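Local structure of STING-associated CdnE c-di-GMP synthase (Flavobacteriaceae, 6WT8) at residues S61-S66 with G91-N96; E240-K245 with R251-M256; N282-N287 with Y330-D335; D300-L305 with D351-D356. The protein probably catalyses the synthesis of the cyclic dinucleotide c-di-GMP, the signal sensed by bacterial STING in CBASS anti-phage defence. All coordinates share one frame; numbering follows the deposited sequence.

Contact 1 (S61-S66 with G91-N96)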
loop_
_atom_site.group_PDB
_atom_site.type_symbol
_atom_site.label_atom_id
_atom_site.label_comp_id
_atom_site.label_asym_id
_atom_site.label_seq_id
_atom_site.Cartn_x
_atom_site.Cartn_y
_atom_site.Cartn_z
ATOM N N SER A 61 10.153 -0.142 -15.574
ATOM C CA SER A 61 10.990 1.052 -15.663
ATOM C C SER A 61 10.393 2.206 -14.875
ATOM O O SER A 61 11.141 2.998 -14.303
ATOM C CB SER A 61 11.212 1.442 -17.130
ATOM O OG SER A 61 10.011 2.022 -17.663
ATOM N N TYR A 62 9.050 2.316 -14.826
ATOM C CA TYR A 62 8.441 3.444 -14.128
ATOM C C TYR A 62 8.707 3.345 -12.641
ATOM O O TYR A 62 9.077 4.328 -11.970
ATOM C CB TYR A 62 6.925 3.450 -14.392
ATOM C CG TYR A 62 6.581 3.668 -15.848
ATOM C CD1 TYR A 62 6.745 4.898 -16.446
ATOM C CD2 TYR A 62 6.096 2.628 -16.614
ATOM C CE1 TYR A 62 6.448 5.082 -17.808
ATOM C CE2 TYR A 62 5.764 2.810 -17.953
ATOM C CZ TYR A 62 5.937 4.019 -18.549
ATOM O OH TYR A 62 5.610 4.114 -19.914
ATOM N N THR A 63 8.538 2.146 -12.121
ATOM C CA THR A 63 8.755 1.877 -10.706
ATOM C C THR A 63 10.209 2.098 -10.329
ATOM O O THR A 63 10.517 2.690 -9.288
ATOM C CB THR A 63 8.315 0.451 -10.461
ATOM O OG1 THR A 63 6.918 0.378 -10.822
ATOM C CG2 THR A 63 8.486 0.023 -9.011
HETATM N N MSE A 64 11.120 1.603 -11.153
HETATM C CA MSE A 64 12.528 1.794 -10.889
HETATM C C MSE A 64 12.898 3.260 -10.954
HETATM O O MSE A 64 13.623 3.764 -10.057
HETATM C CB MSE A 64 13.376 1.010 -11.895
HETATM C CG MSE A 64 14.879 1.158 -11.609
HETATM SE SE MSE A 64 15.407 0.363 -9.891
HETATM C CE MSE A 64 15.313 1.774 -8.569
ATOM N N ASN A 65 12.384 3.970 -11.962
ATOM C CA ASN A 65 12.681 5.397 -12.071
ATOM C C ASN A 65 12.203 6.149 -10.835
ATOM O O ASN A 65 12.893 7.050 -10.349
ATOM C CB ASN A 65 12.049 5.994 -13.327
ATOM C CG ASN A 65 12.864 5.693 -14.553
ATOM O OD1 ASN A 65 14.060 5.415 -14.453
ATOM N ND2 ASN A 65 12.237 5.760 -15.702
ATOM N N SER A 66 11.032 5.783 -10.297
ATOM C CA SER A 66 10.520 6.435 -9.092
ATOM C C SER A 66 11.477 6.248 -7.931
ATOM O O SER A 66 11.794 7.207 -7.211
ATOM C CB SER A 66 9.146 5.865 -8.744
ATOM O OG SER A 66 8.614 6.595 -7.627
ATOM N N GLY A 91 4.105 3.986 0.357
ATOM C CA GLY A 91 3.270 4.053 -0.848
ATOM C C GLY A 91 3.102 2.686 -1.526
ATOM O O GLY A 91 3.873 1.774 -1.317
ATOM N N SER A 92 2.055 2.560 -2.338
ATOM C CA SER A 92 1.804 1.308 -3.038
ATOM C C SER A 92 2.931 0.933 -3.999
ATOM O O SER A 92 3.100 -0.247 -4.315
ATOM C CB SER A 92 0.489 1.374 -3.798
ATOM O OG SER A 92 0.514 2.402 -4.712
ATOM N N VAL A 93 3.761 1.890 -4.444
ATOM C CA VAL A 93 4.873 1.537 -5.309
ATOM C C VAL A 93 5.840 0.622 -4.563
ATOM O O VAL A 93 6.461 -0.253 -5.166
ATOM C CB VAL A 93 5.537 2.821 -5.856
ATOM C CG1 VAL A 93 6.808 2.445 -6.625
ATOM C CG2 VAL A 93 4.565 3.590 -6.800
HETATM N N MSE A 94 5.884 0.728 -3.224
HETATM C CA MSE A 94 6.790 -0.134 -2.473
HETATM C C MSE A 94 6.375 -1.603 -2.353
HETATM O O MSE A 94 7.181 -2.439 -1.949
HETATM C CB MSE A 94 6.996 0.407 -1.045
HETATM C CG MSE A 94 7.848 1.675 -1.035
HETATM SE SE MSE A 94 9.661 1.424 -1.729
HETATM C CE MSE A 94 10.370 0.379 -0.321
ATOM N N THR A 95 5.129 -1.908 -2.700
ATOM C CA THR A 95 4.700 -3.305 -2.897
ATOM C C THR A 95 4.437 -3.619 -4.348
ATOM O O THR A 95 3.909 -4.704 -4.659
ATOM C CB THR A 95 3.437 -3.581 -2.072
ATOM O OG1 THR A 95 2.463 -2.577 -2.324
ATOM C CG2 THR A 95 3.726 -3.565 -0.537
ATOM N N ASN A 96 4.729 -2.677 -5.252
ATOM C CA ASN A 96 4.401 -2.804 -6.668
ATOM C C ASN A 96 2.933 -3.119 -6.871
ATOM O O ASN A 96 2.584 -3.868 -7.819
ATOM C CB ASN A 96 5.267 -3.882 -7.359
ATOM C CG ASN A 96 5.151 -3.809 -8.872
ATOM O OD1 ASN A 96 4.998 -2.691 -9.423
ATOM N ND2 ASN A 96 5.166 -4.998 -9.570
HETATM O O HOH W 1 6.380 -2.126 -11.649
#
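The carboxamide of N96 turns its OD1 corner toward T63, whose side chain crosses that of N96 at about a right angle. The two polar atoms, T63 OG1 and N96 OD1, stand 3.9 Å apart without a direct bond. A water lies between them, 2.7 Å from T63 OG1 and 2.7 Å from N96 OD1. The other flat group, the ring of Y62, takes no part in the crossing contact; S61 OG of its own helix lies over one face, toward the rim. T63 is shared between two jobs. Its methyl stands anti to the backbone N, which brings T63 CG2 to within 3.8 Å of V93 CG1, the two branched side chains sliding past each other in opposite directions. Its hydroxyl (chi1 -60°) sits beside the backbone N and is also hydrogen-bonded to NE2 of H98, so OG1 has two polar partners, this nitrogen and the water. V93 is backed by H98 and V105. One turn further along helix 60-81, S66 OG is hydrogen-bonded to D104 and to the backbone N of V105. The contact thus lays helix 60-81 against the short 3-10 turn that follows strand 85-90. G91 leads into that turn and S92 begins it; with the acidic D104 just before strand 106-112, they are consistent with the Gly-Ser motif and acidic residues of the polymerase-beta-like nucleotidyltransferase fold.

Contact 2 (E240-K245 with R251-M256)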
loop_
_atom_site.group_PDB
_atom_site.type_symbol
_atom_site.label_atom_id
_atom_site.label_comp_id
_atom_site.label_asym_id
_atom_site.label_seq_id
_atom_site.Cartn_x
_atom_site.Cartn_y
_atom_site.Cartn_z
ATOM N N GLU A 240 5.345 -4.491 4.569
ATOM C CA GLU A 240 5.926 -5.767 4.920
ATOM C C GLU A 240 4.901 -6.875 4.823
ATOM O O GLU A 240 5.199 -7.954 4.299
ATOM C CB GLU A 240 6.533 -5.680 6.318
ATOM C CG GLU A 240 7.253 -6.972 6.763
ATOM C CD GLU A 240 8.582 -7.213 6.044
ATOM O OE1 GLU A 240 9.158 -8.306 6.249
ATOM O OE2 GLU A 240 9.043 -6.335 5.287
ATOM N N ARG A 241 3.687 -6.646 5.336
ATOM C CA ARG A 241 2.728 -7.747 5.391
ATOM C C ARG A 241 2.237 -8.134 3.991
ATOM O O ARG A 241 2.053 -9.330 3.725
ATOM C CB ARG A 241 1.561 -7.373 6.310
ATOM C CG ARG A 241 1.922 -7.500 7.796
ATOM C CD ARG A 241 0.710 -7.050 8.642
ATOM N NE ARG A 241 1.098 -7.323 10.046
ATOM C CZ ARG A 241 0.348 -6.993 11.101
ATOM N NH1 ARG A 241 -0.825 -6.359 10.969
ATOM N NH2 ARG A 241 0.800 -7.316 12.325
ATOM N N ILE A 242 1.986 -7.138 3.112
ATOM C CA ILE A 242 1.598 -7.468 1.736
ATOM C C ILE A 242 2.727 -8.217 1.030
ATOM O O ILE A 242 2.490 -9.225 0.335
ATOM C CB ILE A 242 1.167 -6.198 0.994
ATOM C CG1 ILE A 242 -0.188 -5.773 1.580
ATOM C CG2 ILE A 242 1.068 -6.461 -0.505
ATOM C CD1 ILE A 242 -0.513 -4.290 1.172
ATOM N N ASN A 243 3.969 -7.755 1.201
ATOM C CA ASN A 243 5.078 -8.442 0.528
ATOM C C ASN A 243 5.237 -9.871 1.039
ATOM O O ASN A 243 5.430 -10.823 0.253
ATOM C CB ASN A 243 6.356 -7.623 0.692
ATOM C CG ASN A 243 6.380 -6.409 -0.231
ATOM O OD1 ASN A 243 5.636 -6.347 -1.227
ATOM N ND2 ASN A 243 7.221 -5.408 0.104
ATOM N N VAL A 244 5.099 -10.069 2.355
ATOM C CA VAL A 244 5.235 -11.413 2.917
ATOM C C VAL A 244 4.093 -12.313 2.483
ATOM O O VAL A 244 4.307 -13.460 2.068
ATOM C CB VAL A 244 5.302 -11.316 4.449
ATOM C CG1 VAL A 244 5.008 -12.645 5.038
ATOM C CG2 VAL A 244 6.614 -10.824 4.811
ATOM N N LYS A 245 2.837 -11.825 2.561
ATOM C CA LYS A 245 1.765 -12.707 2.189
ATOM C C LYS A 245 1.736 -12.984 0.683
ATOM O O LYS A 245 1.305 -14.065 0.274
ATOM C CB LYS A 245 0.432 -12.146 2.713
ATOM C CG LYS A 245 -0.619 -13.228 2.585
ATOM C CD LYS A 245 -1.984 -12.874 3.089
ATOM C CE LYS A 245 -2.301 -13.344 4.463
ATOM N NZ LYS A 245 -3.703 -13.973 4.330
ATOM N N ARG A 251 2.824 -15.968 -4.970
ATOM C CA ARG A 251 2.898 -14.800 -5.861
ATOM C C ARG A 251 1.583 -14.578 -6.590
ATOM O O ARG A 251 1.572 -14.246 -7.791
ATOM C CB ARG A 251 4.094 -14.899 -6.827
ATOM C CG ARG A 251 5.412 -14.931 -6.044
ATOM C CD ARG A 251 6.672 -14.964 -6.898
ATOM N NE ARG A 251 6.890 -16.250 -7.588
ATOM C CZ ARG A 251 7.995 -16.553 -8.269
ATOM N NH1 ARG A 251 8.984 -15.654 -8.391
ATOM N NH2 ARG A 251 8.092 -17.725 -8.842
ATOM N N ARG A 252 0.470 -14.711 -5.853
ATOM C CA ARG A 252 -0.860 -14.415 -6.395
ATOM C C ARG A 252 -1.550 -13.223 -5.742
ATOM O O ARG A 252 -2.453 -12.625 -6.391
ATOM C CB ARG A 252 -1.777 -15.637 -6.265
ATOM C CG ARG A 252 -1.476 -16.637 -7.444
ATOM C CD ARG A 252 -1.528 -18.005 -6.951
ATOM N NE ARG A 252 -1.601 -19.016 -7.996
ATOM C CZ ARG A 252 -0.557 -19.772 -8.397
ATOM N NH1 ARG A 252 0.677 -19.503 -7.978
ATOM N NH2 ARG A 252 -0.767 -20.785 -9.257
ATOM N N LEU A 253 -1.215 -12.886 -4.492
ATOM C CA LEU A 253 -1.968 -11.843 -3.774
ATOM C C LEU A 253 -1.884 -10.517 -4.509
ATOM O O LEU A 253 -2.908 -9.838 -4.690
ATOM C CB LEU A 253 -1.408 -11.681 -2.348
ATOM C CG LEU A 253 -1.926 -10.450 -1.601
ATOM C CD1 LEU A 253 -3.420 -10.619 -1.372
ATOM C CD2 LEU A 253 -1.180 -10.325 -0.265
ATOM N N LYS A 254 -0.692 -10.108 -4.901
ATOM C CA LYS A 254 -0.565 -8.802 -5.577
ATOM C C LYS A 254 -1.314 -8.773 -6.903
ATOM O O LYS A 254 -1.876 -7.714 -7.275
ATOM C CB LYS A 254 0.895 -8.442 -5.820
ATOM C CG LYS A 254 1.598 -8.138 -4.487
ATOM C CD LYS A 254 3.100 -7.833 -4.798
ATOM C CE LYS A 254 3.922 -7.695 -3.551
ATOM N NZ LYS A 254 5.303 -7.195 -3.853
ATOM N N ASN A 255 -1.354 -9.895 -7.623
ATOM C CA ASN A 255 -2.127 -9.924 -8.859
ATOM C C ASN A 255 -3.603 -9.658 -8.577
ATOM O O ASN A 255 -4.259 -8.897 -9.313
ATOM C CB ASN A 255 -1.953 -11.285 -9.550
ATOM C CG ASN A 255 -0.533 -11.507 -10.026
ATOM O OD1 ASN A 255 0.174 -10.557 -10.405
ATOM N ND2 ASN A 255 -0.132 -12.778 -10.101
HETATM N N MSE A 256 -4.128 -10.196 -7.460
HETATM C CA MSE A 256 -5.548 -9.941 -7.102
HETATM C C MSE A 256 -5.740 -8.472 -6.734
HETATM O O MSE A 256 -6.759 -7.849 -7.130
HETATM C CB MSE A 256 -6.046 -10.824 -5.945
HETATM C CG MSE A 256 -6.132 -12.240 -6.437
HETATM SE SE MSE A 256 -7.107 -13.414 -5.116
HETATM C CE MSE A 256 -6.182 -12.825 -3.429
HETATM O O HOH W 2 6.617 -9.714 -2.165
#
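K254 reaches from the start of helix 253-266 to N243 on helix 235-248; the two helices follow each other in the chain and pair across the short turn between them, in the helical part that follows the nucleotidyltransferase sheet. From CB the lysine runs out fully extended beyond CG. Its CB and CD meet nothing close in 240-245, whereas K254 CG and CE each lie about 4.4 Å from I242 CG2, a loose apolar brush. K254 CE is also 3.2 Å from N243 OD1, and K254 NZ donates a 2.8 Å hydrogen bond to N243 OD1. The C=O...N angle is 144° and the nitrogen is tilted 35° from the carbonyl plane. The same ammonium group is hydrogen-bonded to T95 O, in the loop beyond strand 85-90, and makes a weak bond to a water that itself donates to N243 O. N243 has its CB directed away from helix 253-266, but CG lies beside its own backbone N (chi1 -76°), which swings OD1 back to the lysine. An alanine here removes OD1, and the lysine tip, without that acceptor, would probably be freer to turn away from helix 235-248. Closer to the turn, K254 N is hydrogen-bonded to OD1 of D246, while K245 bends its tail away so that NZ meets Y286 O. The apolar side is carried by L253: its CD2 lies 3.8 Å from K245 CB and 3.9 Å from the carbonyl oxygen of I242.

Contact 3 (N282-N287 with Y330-D335); sequences NAICYN and YIFEFD
I331 and F332 occupy the two central positions of a type I beta turn, Y330 to E333, closed by a bond from E333 N to Y330 O and presented to helix 278-287 with the CA of I331 7.6 Å from that of A283. The contact is a turn packed against a helix, and it is wholly apolar across the two segments. I331 does most of the touching. Its CG1 lies between the backbone N and the carbonyl carbon; this chi1 of 56° turns CG2 to the helix, and the extended chi2 (162°) carries CD1 there beside it. CG2 meets A283 CB at 3.8 Å, and CD1 sits 3.7 Å from I284 CG1 while also staying near the alanine methyl, so the branched residue straddles two neighbours on the helix. The side chains of I284 and I331 cross at about a right angle. Beyond them, I312 of helix 300-314 touches both I284 and F332, completing a buried cluster between three parts of the helical region. The turn is tied down by its backbone as well: I331 O accepts a hydrogen bond from K339 NZ, and I331 pairs with I322. Next to the I331 contact, I284 CD1 approaches the F332 ring obliquely, 4.2 Å from CZ.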
loop_
_atom_site.group_PDB
_atom_site.type_symbol
_atom_site.label_atom_id
_atom_site.label_comp_id
_atom_site.label_asym_id
_atom_site.label_seq_id
_atom_site.Cartn_x
_atom_site.Cartn_y
_atom_site.Cartn_z
ATOM N N ASN A 282 -6.587 -3.592 -0.476
ATOM C CA ASN A 282 -5.480 -4.375 0.086
ATOM C C ASN A 282 -6.006 -5.285 1.181
ATOM O O ASN A 282 -5.657 -6.464 1.246
ATOM C CB ASN A 282 -4.416 -3.467 0.698
ATOM C CG ASN A 282 -3.623 -2.658 -0.312
ATOM O OD1 ASN A 282 -3.600 -2.960 -1.496
ATOM N ND2 ASN A 282 -2.961 -1.584 0.184
ATOM N N ALA A 283 -6.791 -4.711 2.108
ATOM C CA ALA A 283 -7.290 -5.470 3.262
ATOM C C ALA A 283 -8.232 -6.602 2.847
ATOM O O ALA A 283 -8.164 -7.708 3.398
ATOM C CB ALA A 283 -8.011 -4.511 4.236
ATOM N N ILE A 284 -9.104 -6.353 1.867
ATOM C CA ILE A 284 -10.039 -7.403 1.437
ATOM C C ILE A 284 -9.236 -8.566 0.858
ATOM O O ILE A 284 -9.512 -9.759 1.123
ATOM C CB ILE A 284 -11.032 -6.833 0.412
ATOM C CG1 ILE A 284 -11.980 -5.868 1.143
ATOM C CG2 ILE A 284 -11.754 -7.985 -0.353
ATOM C CD1 ILE A 284 -12.826 -4.961 0.156
ATOM N N CYS A 285 -8.252 -8.248 0.002
ATOM C CA CYS A 285 -7.483 -9.344 -0.620
ATOM C C CYS A 285 -6.608 -10.061 0.389
ATOM O O CYS A 285 -6.488 -11.295 0.347
ATOM C CB CYS A 285 -6.658 -8.822 -1.783
ATOM S SG CYS A 285 -7.668 -8.236 -3.174
ATOM N N TYR A 286 -6.002 -9.309 1.302
ATOM C CA TYR A 286 -5.106 -9.867 2.303
ATOM C C TYR A 286 -5.866 -10.794 3.236
ATOM O O TYR A 286 -5.277 -11.713 3.833
ATOM C CB TYR A 286 -4.466 -8.683 3.062
ATOM C CG TYR A 286 -3.457 -9.058 4.113
ATOM C CD1 TYR A 286 -2.153 -9.260 3.795
ATOM C CD2 TYR A 286 -3.846 -9.185 5.435
ATOM C CE1 TYR A 286 -1.237 -9.589 4.789
ATOM C CE2 TYR A 286 -2.932 -9.518 6.444
ATOM C CZ TYR A 286 -1.624 -9.730 6.086
ATOM O OH TYR A 286 -0.699 -10.059 7.050
ATOM N N ASN A 287 -7.167 -10.536 3.431
ATOM C CA ASN A 287 -7.905 -11.335 4.389
ATOM C C ASN A 287 -8.306 -12.709 3.813
ATOM O O ASN A 287 -8.724 -13.589 4.579
ATOM C CB ASN A 287 -9.106 -10.496 4.853
ATOM C CG ASN A 287 -10.027 -11.239 5.793
ATOM O OD1 ASN A 287 -11.172 -11.518 5.434
ATOM N ND2 ASN A 287 -9.529 -11.581 6.927
ATOM N N TYR A 330 -11.169 -1.844 11.699
ATOM C CA TYR A 330 -12.077 -2.741 10.995
ATOM C C TYR A 330 -12.552 -1.988 9.771
ATOM O O TYR A 330 -13.153 -0.921 9.916
ATOM C CB TYR A 330 -13.250 -3.121 11.901
ATOM C CG TYR A 330 -12.844 -4.062 13.024
ATOM C CD1 TYR A 330 -12.598 -5.382 12.740
ATOM C CD2 TYR A 330 -12.743 -3.605 14.337
ATOM C CE1 TYR A 330 -12.246 -6.274 13.745
ATOM C CE2 TYR A 330 -12.378 -4.484 15.365
ATOM C CZ TYR A 330 -12.140 -5.813 15.039
ATOM O OH TYR A 330 -11.803 -6.698 16.048
ATOM N N ILE A 331 -12.326 -2.553 8.587
ATOM C CA ILE A 331 -12.518 -1.746 7.364
ATOM C C ILE A 331 -13.977 -1.522 7.014
ATOM O O ILE A 331 -14.255 -0.651 6.174
ATOM C CB ILE A 331 -11.797 -2.346 6.141
ATOM C CG1 ILE A 331 -12.222 -3.777 5.878
ATOM C CG2 ILE A 331 -10.299 -2.273 6.341
ATOM C CD1 ILE A 331 -11.879 -4.218 4.479
ATOM N N PHE A 332 -14.919 -2.219 7.642
ATOM C CA PHE A 332 -16.347 -1.911 7.431
ATOM C C PHE A 332 -17.010 -1.307 8.671
ATOM O O PHE A 332 -18.235 -1.219 8.717
ATOM C CB PHE A 332 -17.097 -3.155 6.971
ATOM C CG PHE A 332 -16.712 -3.598 5.581
ATOM C CD1 PHE A 332 -17.247 -2.938 4.470
ATOM C CD2 PHE A 332 -15.773 -4.601 5.375
ATOM C CE1 PHE A 332 -16.899 -3.341 3.170
ATOM C CE2 PHE A 332 -15.390 -4.981 4.069
ATOM C CZ PHE A 332 -15.934 -4.334 2.969
ATOM N N GLU A 333 -16.233 -0.871 9.671
ATOM C CA GLU A 333 -16.838 -0.302 10.868
ATOM C C GLU A 333 -17.577 0.987 10.550
ATOM O O GLU A 333 -18.720 1.194 11.009
ATOM C CB GLU A 333 -15.788 -0.052 11.943
ATOM C CG GLU A 333 -16.486 0.455 13.213
ATOM C CD GLU A 333 -15.581 0.518 14.408
ATOM O OE1 GLU A 333 -14.419 0.066 14.326
ATOM O OE2 GLU A 333 -16.033 1.049 15.453
ATOM N N PHE A 334 -16.968 1.837 9.734
ATOM C CA PHE A 334 -17.561 3.134 9.402
ATOM C C PHE A 334 -17.898 3.216 7.929
ATOM O O PHE A 334 -17.214 2.639 7.086
ATOM C CB PHE A 334 -16.604 4.266 9.766
ATOM C CG PHE A 334 -16.260 4.283 11.230
ATOM C CD1 PHE A 334 -17.236 4.573 12.186
ATOM C CD2 PHE A 334 -14.988 3.944 11.644
ATOM C CE1 PHE A 334 -16.929 4.572 13.569
ATOM C CE2 PHE A 334 -14.675 3.920 12.999
ATOM C CZ PHE A 334 -15.633 4.243 13.955
ATOM N N ASP A 335 -18.983 3.941 7.647
ATOM C CA ASP A 335 -19.460 4.117 6.272
ATOM C C ASP A 335 -19.744 2.778 5.609
ATOM O O ASP A 335 -19.536 2.591 4.420
ATOM C CB ASP A 335 -18.485 4.947 5.435
ATOM C CG ASP A 335 -18.209 6.298 6.036
ATOM O OD1 ASP A 335 -19.165 7.043 6.343
ATOM O OD2 ASP A 335 -17.015 6.565 6.281
#

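Contact 4 (D300-L305 with D351-D356); sequences DLVSIL and DSIIAD
V302 and I354 bury the most surface here, packing helix 300-314 against the long helix 336-360. The two short segments make a helix-helix pair running in roughly opposite directions, with 147° between their N-to-C axes and 9.9 Å between those axes at closest approach. V302 points its CB toward the partner helix and stands with CG1 anti to the backbone N (chi1 -177°), so that this one methyl does the reaching. It meets two consecutive isoleucines: V302 CG1 is 3.7 Å from I354 CG1 and 4.1 Å from I353 CG2. The approaches differ. V302 and I354 slide past each other in opposite directions, whereas V302 and I353 cross at about a right angle, so the methyl rests on the CG1 branch of I354 and the CG2 branch of I353. Neighbouring helices complete this interior side: F259 of helix 253-266 and I51 of helix 46-56 also touch V302, while I263, V47 and I51 touch I353. I354 works at the other side of the contact, touching Y306, next after L305 on helix 300-314. No hydrogen bond links the two segments; the hydroxyl of S303 instead bonds to the side chain of Q307 on its own helix, and the serine offers mainly its backbone and CB to I354. The isoleucine chain continues from CG1 toward helix 300-314 (chi2 161°) and lays its terminal methyl on the backbone there: I354 CD1 ends 3.8 Å from S303 CA and 3.9 Å from V302 O.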
loop_
_atom_site.group_PDB
_atom_site.type_symbol
_atom_site.label_atom_id
_atom_site.label_comp_id
_atom_site.label_asym_id
_atom_site.label_seq_id
_atom_site.Cartn_x
_atom_site.Cartn_y
_atom_site.Cartn_z
ATOM N N ASP A 300 -8.940 -18.481 -12.495
ATOM C CA ASP A 300 -9.799 -18.936 -11.415
ATOM C C ASP A 300 -9.759 -17.984 -10.229
ATOM O O ASP A 300 -10.661 -18.051 -9.386
ATOM C CB ASP A 300 -9.392 -20.354 -10.978
ATOM C CG ASP A 300 -9.675 -21.412 -12.069
ATOM O OD1 ASP A 300 -10.435 -21.134 -13.007
ATOM O OD2 ASP A 300 -9.141 -22.547 -12.011
ATOM N N LEU A 301 -8.766 -17.079 -10.150
ATOM C CA LEU A 301 -8.774 -16.073 -9.097
ATOM C C LEU A 301 -9.934 -15.117 -9.228
ATOM O O LEU A 301 -10.323 -14.486 -8.220
ATOM C CB LEU A 301 -7.476 -15.258 -9.088
ATOM C CG LEU A 301 -6.226 -16.089 -8.847
ATOM C CD1 LEU A 301 -4.970 -15.208 -8.980
ATOM C CD2 LEU A 301 -6.244 -16.779 -7.482
ATOM N N VAL A 302 -10.473 -14.928 -10.449
ATOM C CA VAL A 302 -11.591 -13.996 -10.598
ATOM C C VAL A 302 -12.779 -14.523 -9.825
ATOM O O VAL A 302 -13.479 -13.762 -9.159
ATOM C CB VAL A 302 -11.939 -13.785 -12.076
ATOM C CG1 VAL A 302 -13.079 -12.745 -12.231
ATOM C CG2 VAL A 302 -10.696 -13.324 -12.825
ATOM N N SER A 303 -13.019 -15.842 -9.910
ATOM C CA SER A 303 -14.077 -16.479 -9.133
ATOM C C SER A 303 -13.829 -16.379 -7.616
ATOM O O SER A 303 -14.766 -16.142 -6.856
ATOM C CB SER A 303 -14.159 -17.928 -9.547
ATOM O OG SER A 303 -15.150 -18.626 -8.795
ATOM N N ILE A 304 -12.584 -16.560 -7.164
ATOM C CA ILE A 304 -12.281 -16.405 -5.725
ATOM C C ILE A 304 -12.672 -15.018 -5.241
ATOM O O ILE A 304 -13.288 -14.839 -4.186
ATOM C CB ILE A 304 -10.785 -16.657 -5.475
ATOM C CG1 ILE A 304 -10.466 -18.109 -5.632
ATOM C CG2 ILE A 304 -10.317 -16.134 -4.063
ATOM C CD1 ILE A 304 -11.102 -19.043 -4.636
ATOM N N LEU A 305 -12.282 -14.004 -6.003
ATOM C CA LEU A 305 -12.615 -12.627 -5.645
ATOM C C LEU A 305 -14.123 -12.392 -5.649
ATOM O O LEU A 305 -14.657 -11.737 -4.734
ATOM C CB LEU A 305 -11.911 -11.676 -6.588
ATOM C CG LEU A 305 -10.397 -11.582 -6.354
ATOM C CD1 LEU A 305 -9.779 -10.772 -7.518
ATOM C CD2 LEU A 305 -10.127 -10.823 -5.031
ATOM N N ASP A 351 -18.894 -10.530 -11.902
ATOM C CA ASP A 351 -19.876 -11.470 -12.440
ATOM C C ASP A 351 -19.883 -11.413 -13.964
ATOM O O ASP A 351 -19.931 -12.453 -14.642
ATOM C CB ASP A 351 -21.239 -11.078 -11.886
ATOM C CG ASP A 351 -22.339 -12.088 -12.175
ATOM O OD1 ASP A 351 -22.065 -13.298 -12.241
ATOM O OD2 ASP A 351 -23.501 -11.646 -12.266
ATOM N N SER A 352 -19.873 -10.201 -14.524
ATOM C CA SER A 352 -19.838 -10.070 -15.985
ATOM C C SER A 352 -18.595 -10.700 -16.584
ATOM O O SER A 352 -18.653 -11.320 -17.645
ATOM C CB SER A 352 -19.851 -8.606 -16.370
ATOM O OG SER A 352 -21.127 -8.071 -16.079
ATOM N N ILE A 353 -17.440 -10.451 -15.979
ATOM C CA ILE A 353 -16.184 -11.022 -16.484
ATOM C C ILE A 353 -16.253 -12.542 -16.481
ATOM O O ILE A 353 -15.821 -13.197 -17.433
ATOM C CB ILE A 353 -15.000 -10.518 -15.646
ATOM C CG1 ILE A 353 -14.833 -9.018 -15.899
ATOM C CG2 ILE A 353 -13.719 -11.290 -15.962
ATOM C CD1 ILE A 353 -13.799 -8.280 -14.971
ATOM N N ILE A 354 -16.758 -13.124 -15.393
ATOM C CA ILE A 354 -16.827 -14.580 -15.292
ATOM C C ILE A 354 -17.775 -15.113 -16.343
ATOM O O ILE A 354 -17.495 -16.117 -17.012
ATOM C CB ILE A 354 -17.267 -14.974 -13.878
ATOM C CG1 ILE A 354 -16.125 -14.754 -12.862
ATOM C CG2 ILE A 354 -17.687 -16.469 -13.855
ATOM C CD1 ILE A 354 -16.585 -14.684 -11.398
ATOM N N ALA A 355 -18.896 -14.418 -16.550
ATOM C CA ALA A 355 -19.830 -14.855 -17.573
ATOM C C ALA A 355 -19.193 -14.783 -18.957
ATOM O O ALA A 355 -19.421 -15.664 -19.800
ATOM C CB ALA A 355 -21.115 -14.025 -17.529
ATOM N N ASP A 356 -18.429 -13.720 -19.225
ATOM C CA ASP A 356 -17.802 -13.578 -20.532
ATOM C C ASP A 356 -16.705 -14.621 -20.751
ATOM O O ASP A 356 -16.516 -15.097 -21.881
ATOM C CB ASP A 356 -17.247 -12.164 -20.688
ATOM C CG ASP A 356 -18.343 -11.121 -20.790
ATOM O OD1 ASP A 356 -19.473 -11.467 -21.269
ATOM O OD2 ASP A 356 -18.118 -9.953 -20.435
#

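From the N terminus, contact 1 comes first and brings the turn after strand 85-90 back onto the start of helix 60-81. Contact 2 follows in series, a short closure between the consecutive helices 235-248 and 253-266; T95 of contact 1 packs on I242 and so joins the nucleotidyltransferase part to the helical one. Contacts 3 and 4 close the longest loops, 42 and 45 residues, and they cross: 300-305 lies between the segments of contact 3, and 330-335 between those of contact 4. Helix 278-287 bridges contacts 2 and 3, L253 resting on C285. C285 and M256 both touch L305, so contact 4, whose second segment lies near the C-terminal end, is tied to contacts 2 and 3.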